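Local coordinates for putative Acetyltransferase (Pyrococcus horikoshii, PDB 3DDD), which probably transfers an acyl group from an acyl-coenzyme A to an acceptor, as a member of the GNAT acetyltransferase family, at residues Phe54-Leu66 with Met77-Leu91. Numbering follows the deposited sequence.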
loop_
_atom_site.group_PDB
_atom_site.type_symbol
_atom_site.label_atom_id
_atom_site.label_comp_id
_atom_site.label_asym_id
_atom_site.label_seq_id
_atom_site.Cartn_x
_atom_site.Cartn_y
_atom_site.Cartn_z
ATOM N N PHE A 54 9.164 -2.508 5.500
ATOM C CA PHE A 54 8.482 -2.723 6.759
ATOM C C PHE A 54 8.950 -1.779 7.857
ATOM O O PHE A 54 8.167 -1.412 8.727
ATOM C CB PHE A 54 8.682 -4.166 7.238
ATOM C CG PHE A 54 7.873 -5.196 6.500
ATOM C CD1 PHE A 54 6.955 -4.847 5.510
ATOM C CD2 PHE A 54 8.018 -6.533 6.829
ATOM C CE1 PHE A 54 6.204 -5.814 4.865
ATOM C CE2 PHE A 54 7.274 -7.504 6.193
ATOM C CZ PHE A 54 6.347 -7.156 5.234
ATOM N N GLU A 55 10.221 -1.393 7.836
ATOM C CA GLU A 55 10.674 -0.322 8.692
ATOM C C GLU A 55 9.856 0.973 8.438
ATOM O O GLU A 55 9.511 1.710 9.367
ATOM C CB GLU A 55 12.173 -0.090 8.486
ATOM C CG GLU A 55 13.006 -1.261 8.974
ATOM C CD GLU A 55 14.516 -1.176 8.705
ATOM O OE1 GLU A 55 15.013 -0.286 7.993
ATOM O OE2 GLU A 55 15.228 -2.052 9.230
ATOM N N ILE A 56 9.554 1.250 7.180
ATOM C CA ILE A 56 8.750 2.421 6.809
ATOM C C ILE A 56 7.325 2.261 7.341
ATOM O O ILE A 56 6.777 3.177 7.930
ATOM C CB ILE A 56 8.752 2.626 5.282
ATOM C CG1 ILE A 56 10.153 3.084 4.824
ATOM C CG2 ILE A 56 7.681 3.608 4.848
ATOM C CD1 ILE A 56 10.350 3.008 3.304
ATOM N N SER A 57 6.751 1.082 7.168
ATOM C CA SER A 57 5.392 0.795 7.636
ATOM C C SER A 57 5.234 1.044 9.132
ATOM O O SER A 57 4.300 1.713 9.544
ATOM C CB SER A 57 5.004 -0.644 7.278
ATOM O OG SER A 57 5.015 -0.802 5.859
ATOM N N LEU A 58 6.153 0.529 9.940
ATOM C CA LEU A 58 6.117 0.771 11.373
ATOM C C LEU A 58 6.380 2.237 11.763
ATOM O O LEU A 58 5.949 2.655 12.821
ATOM C CB LEU A 58 7.073 -0.167 12.137
ATOM C CG LEU A 58 6.734 -1.657 12.158
ATOM C CD1 LEU A 58 7.756 -2.466 12.973
ATOM C CD2 LEU A 58 5.313 -1.890 12.657
ATOM N N GLU A 59 7.107 3.007 10.960
ATOM C CA GLU A 59 7.164 4.454 11.169
ATOM C C GLU A 59 5.805 5.124 10.889
ATOM O O GLU A 59 5.402 6.042 11.579
ATOM C CB GLU A 59 8.221 5.106 10.272
ATOM C CG GLU A 59 9.565 5.238 10.923
ATOM C CD GLU A 59 10.583 5.950 10.051
ATOM O OE1 GLU A 59 10.193 6.770 9.169
ATOM O OE2 GLU A 59 11.790 5.677 10.264
ATOM N N VAL A 60 5.143 4.695 9.821
ATOM C CA VAL A 60 3.832 5.223 9.463
ATOM C C VAL A 60 2.806 4.868 10.556
ATOM O O VAL A 60 1.999 5.710 10.967
ATOM C CB VAL A 60 3.435 4.736 8.044
ATOM C CG1 VAL A 60 2.013 5.107 7.680
ATOM C CG2 VAL A 60 4.440 5.326 7.000
ATOM N N GLN A 61 2.849 3.643 11.062
ATOM C CA GLN A 61 1.883 3.221 12.077
ATOM C C GLN A 61 2.549 2.320 13.094
ATOM O O GLN A 61 2.530 1.096 12.967
ATOM C CB GLN A 61 0.674 2.553 11.428
ATOM C CG GLN A 61 -0.574 2.501 12.342
ATOM C CD GLN A 61 -1.197 3.870 12.596
ATOM O OE1 GLN A 61 -1.587 4.565 11.665
ATOM N NE2 GLN A 61 -1.306 4.244 13.864
ATOM N N PRO A 62 3.225 2.931 14.086
ATOM C CA PRO A 62 4.003 2.132 15.053
ATOM C C PRO A 62 3.256 1.022 15.765
ATOM O O PRO A 62 3.846 -0.023 16.071
ATOM C CB PRO A 62 4.536 3.182 16.036
ATOM C CG PRO A 62 4.625 4.455 15.200
ATOM C CD PRO A 62 3.397 4.392 14.285
ATOM N N ASP A 63 1.981 1.255 16.036
ATOM C CA ASP A 63 1.098 0.295 16.688
ATOM C C ASP A 63 0.141 -0.338 15.689
ATOM O O ASP A 63 -0.969 -0.750 16.026
ATOM C CB ASP A 63 0.287 0.976 17.800
ATOM C CG ASP A 63 -0.498 2.216 17.312
ATOM O OD1 ASP A 63 -0.377 2.628 16.135
ATOM O OD2 ASP A 63 -1.232 2.802 18.132
ATOM N N GLY A 64 0.560 -0.434 14.444
ATOM C CA GLY A 64 -0.362 -0.889 13.405
ATOM C C GLY A 64 -0.245 -2.340 13.043
ATOM O O GLY A 64 -1.051 -2.841 12.292
ATOM N N CYS A 65 0.780 -3.018 13.540
ATOM C CA CYS A 65 1.043 -4.364 13.089
ATOM C C CYS A 65 0.734 -5.404 14.178
ATOM O O CYS A 65 1.273 -5.362 15.283
ATOM C CB CYS A 65 2.468 -4.474 12.571
ATOM S SG CYS A 65 2.876 -6.159 12.031
ATOM N N LEU A 66 -0.175 -6.316 13.842
ATOM C CA LEU A 66 -0.486 -7.490 14.685
ATOM C C LEU A 66 0.253 -8.719 14.167
ATOM O O LEU A 66 0.286 -8.947 12.960
ATOM C CB LEU A 66 -1.996 -7.748 14.739
ATOM C CG LEU A 66 -2.803 -6.648 15.448
ATOM C CD1 LEU A 66 -4.182 -7.144 15.603
ATOM C CD2 LEU A 66 -2.175 -6.247 16.801
HETATM N N MSE A 77 0.685 -12.251 10.125
HETATM C CA MSE A 77 0.758 -10.832 10.360
HETATM C C MSE A 77 -0.255 -10.076 9.566
HETATM O O MSE A 77 -0.780 -10.573 8.551
HETATM C CB MSE A 77 2.135 -10.311 9.950
HETATM C CG MSE A 77 2.379 -10.324 8.469
HETATM SE SE MSE A 77 4.179 -9.618 8.122
HETATM C CE MSE A 77 3.789 -7.743 8.307
ATOM N N GLY A 78 -0.463 -8.829 9.979
ATOM C CA GLY A 78 -1.265 -7.867 9.210
ATOM C C GLY A 78 -1.143 -6.474 9.781
ATOM O O GLY A 78 -0.715 -6.317 10.934
ATOM N N CYS A 79 -1.521 -5.463 8.981
ATOM C CA CYS A 79 -1.387 -4.064 9.384
ATOM C C CYS A 79 -2.553 -3.199 9.059
ATOM O O CYS A 79 -3.262 -3.425 8.087
ATOM C CB CYS A 79 -0.212 -3.394 8.711
ATOM S SG CYS A 79 1.322 -4.178 8.974
ATOM N N ILE A 80 -2.743 -2.200 9.914
ATOM C CA ILE A 80 -3.738 -1.155 9.698
ATOM C C ILE A 80 -2.978 0.185 9.719
ATOM O O ILE A 80 -2.044 0.370 10.511
ATOM C CB ILE A 80 -4.917 -1.239 10.718
ATOM C CG1 ILE A 80 -6.031 -0.293 10.302
ATOM C CG2 ILE A 80 -4.485 -1.003 12.172
ATOM C CD1 ILE A 80 -7.293 -0.548 10.953
ATOM N N PHE A 81 -3.299 1.044 8.762
ATOM C CA PHE A 81 -2.704 2.370 8.641
ATOM C C PHE A 81 -3.829 3.406 8.677
ATOM O O PHE A 81 -4.726 3.373 7.849
ATOM C CB PHE A 81 -1.872 2.481 7.346
ATOM C CG PHE A 81 -0.796 1.426 7.232
ATOM C CD1 PHE A 81 0.386 1.550 7.932
ATOM C CD2 PHE A 81 -0.986 0.293 6.449
ATOM C CE1 PHE A 81 1.362 0.565 7.857
ATOM C CE2 PHE A 81 -0.017 -0.671 6.346
ATOM C CZ PHE A 81 1.157 -0.547 7.042
ATOM N N PHE A 82 -3.777 4.294 9.664
ATOM C CA PHE A 82 -4.802 5.329 9.857
ATOM C C PHE A 82 -4.513 6.663 9.211
ATOM O O PHE A 82 -3.427 7.218 9.343
ATOM C CB PHE A 82 -5.027 5.592 11.347
ATOM C CG PHE A 82 -5.717 4.482 12.030
ATOM C CD1 PHE A 82 -7.075 4.330 11.898
ATOM C CD2 PHE A 82 -4.989 3.547 12.748
ATOM C CE1 PHE A 82 -7.712 3.261 12.494
ATOM C CE2 PHE A 82 -5.598 2.498 13.344
ATOM C CZ PHE A 82 -6.965 2.346 13.229
ATOM N N TYR A 83 -5.512 7.168 8.517
ATOM C CA TYR A 83 -5.551 8.562 8.090
ATOM C C TYR A 83 -6.725 9.239 8.849
ATOM O O TYR A 83 -7.181 8.731 9.897
ATOM C CB TYR A 83 -5.680 8.619 6.565
ATOM C CG TYR A 83 -4.717 7.696 5.894
ATOM C CD1 TYR A 83 -3.351 7.902 6.007
ATOM C CD2 TYR A 83 -5.160 6.572 5.190
ATOM C CE1 TYR A 83 -2.455 7.048 5.423
ATOM C CE2 TYR A 83 -4.264 5.707 4.579
ATOM C CZ TYR A 83 -2.911 5.944 4.704
ATOM O OH TYR A 83 -2.014 5.088 4.128
ATOM N N ASN A 84 -7.231 10.352 8.344
ATOM C CA ASN A 84 -8.186 11.152 9.128
ATOM C C ASN A 84 -9.576 10.565 9.093
ATOM O O ASN A 84 -10.286 10.595 10.082
ATOM C CB ASN A 84 -8.236 12.608 8.636
ATOM C CG ASN A 84 -6.887 13.318 8.729
ATOM O OD1 ASN A 84 -5.981 12.855 9.405
ATOM N ND2 ASN A 84 -6.759 14.449 8.048
ATOM N N LYS A 85 -9.950 10.022 7.946
ATOM C CA LYS A 85 -11.320 9.598 7.688
ATOM C C LYS A 85 -11.418 8.114 7.426
ATOM O O LYS A 85 -12.502 7.547 7.456
ATOM C CB LYS A 85 -11.822 10.301 6.442
ATOM C CG LYS A 85 -11.913 11.839 6.541
ATOM C CD LYS A 85 -12.638 12.413 5.308
ATOM C CE LYS A 85 -12.353 13.909 5.132
ATOM N NZ LYS A 85 -10.935 14.107 4.679
ATOM N N GLN A 86 -10.284 7.505 7.088
ATOM C CA GLN A 86 -10.236 6.103 6.700
ATOM C C GLN A 86 -8.968 5.445 7.237
ATOM O O GLN A 86 -8.003 6.122 7.639
ATOM C CB GLN A 86 -10.288 5.992 5.172
ATOM C CG GLN A 86 -9.076 6.621 4.463
ATOM C CD GLN A 86 -9.185 6.612 2.962
ATOM O OE1 GLN A 86 -9.986 5.884 2.393
ATOM N NE2 GLN A 86 -8.349 7.409 2.305
ATOM N N ALA A 87 -8.989 4.122 7.263
ATOM C CA ALA A 87 -7.775 3.316 7.493
ATOM C C ALA A 87 -7.643 2.355 6.339
ATOM O O ALA A 87 -8.643 1.977 5.724
ATOM C CB ALA A 87 -7.842 2.555 8.804
ATOM N N TRP A 88 -6.397 1.988 6.044
ATOM C CA TRP A 88 -6.082 0.941 5.074
ATOM C C TRP A 88 -5.593 -0.299 5.801
ATOM O O TRP A 88 -4.765 -0.213 6.697
ATOM C CB TRP A 88 -4.982 1.404 4.089
ATOM C CG TRP A 88 -5.290 1.043 2.703
ATOM C CD1 TRP A 88 -4.874 -0.073 2.023
ATOM C CD2 TRP A 88 -6.158 1.741 1.826
ATOM N NE1 TRP A 88 -5.401 -0.077 0.772
ATOM C CE2 TRP A 88 -6.183 1.030 0.615
ATOM C CE3 TRP A 88 -6.858 2.942 1.913
ATOM C CZ2 TRP A 88 -6.943 1.428 -0.452
ATOM C CZ3 TRP A 88 -7.587 3.353 0.830
ATOM C CH2 TRP A 88 -7.605 2.614 -0.339
ATOM N N ILE A 89 -6.100 -1.460 5.421
ATOM C CA ILE A 89 -5.500 -2.699 5.901
ATOM C C ILE A 89 -4.633 -3.281 4.778
ATOM O O ILE A 89 -5.061 -3.398 3.598
ATOM C CB ILE A 89 -6.542 -3.689 6.454
ATOM C CG1 ILE A 89 -7.045 -3.183 7.809
ATOM C CG2 ILE A 89 -5.944 -5.084 6.656
ATOM C CD1 ILE A 89 -8.404 -3.738 8.232
ATOM N N GLY A 90 -3.389 -3.566 5.139
ATOM C CA GLY A 90 -2.445 -4.144 4.220
ATOM C C GLY A 90 -1.475 -5.113 4.849
ATOM O O GLY A 90 -1.495 -5.332 6.068
ATOM N N LEU A 91 -0.670 -5.758 4.006
ATOM C CA LEU A 91 0.439 -6.606 4.476
ATOM C C LEU A 91 -0.051 -7.871 5.217
ATOM O O LEU A 91 0.657 -8.436 6.034
ATOM C CB LEU A 91 1.457 -5.762 5.312
ATOM C CG LEU A 91 2.182 -4.582 4.623
ATOM C CD1 LEU A 91 3.378 -3.983 5.452
ATOM C CD2 LEU A 91 2.711 -5.017 3.237
#
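Q61, the residue at which helix 47-60 gives way to a turn, reaches across to strand 73-82 and takes a backbone N-H with its side-chain amide. Its OE1 accepts from F82 N (3.0 Å, N-H...O 168°), a nearly straight bond whose donor stands above the carbonyl plane. With CG anti to the backbone N (chi1 -161°), CG lies against I80 O, and the bend at chi2 then turns the amide to the edge of the F82 ring, the two planes 86° apart. NE2 binds D63 OD1 (2.9 Å), within the type I turn Q61-G64, so both ends of the amide are held and its rotation is fixed. A leucine here would probably leave the F82 N-H and the D63 carboxylate without these mates. Back along the helix, the F81 ring turns its edge to S57 O, 3.6 Å from F81 CE1, while V60 CG1 comes obliquely to F81 CD1. F54 slides past L91, its CE1 3.4 Å from L91 CD1, and its ring also receives the selenomethionine M77 in an oblique Met-aromatic contact, SE 5.1 Å from the ring centroid. After the turn the chain pairs antiparallel with strand 73-82: I80 N bonds G64 O, L66 and G78 exchange two bonds, and C65 CB packs on C79 SG (3.8 Å). Helix 30-41 adds to the packing around F54. Helix 47-60 thus packs across strands 73-82 and 86-94, and its closing turn leads into the beta hairpin 65-70/73-82, within the N-terminal GNAT fold whose strand 86-94 runs to the coenzyme A site at V94.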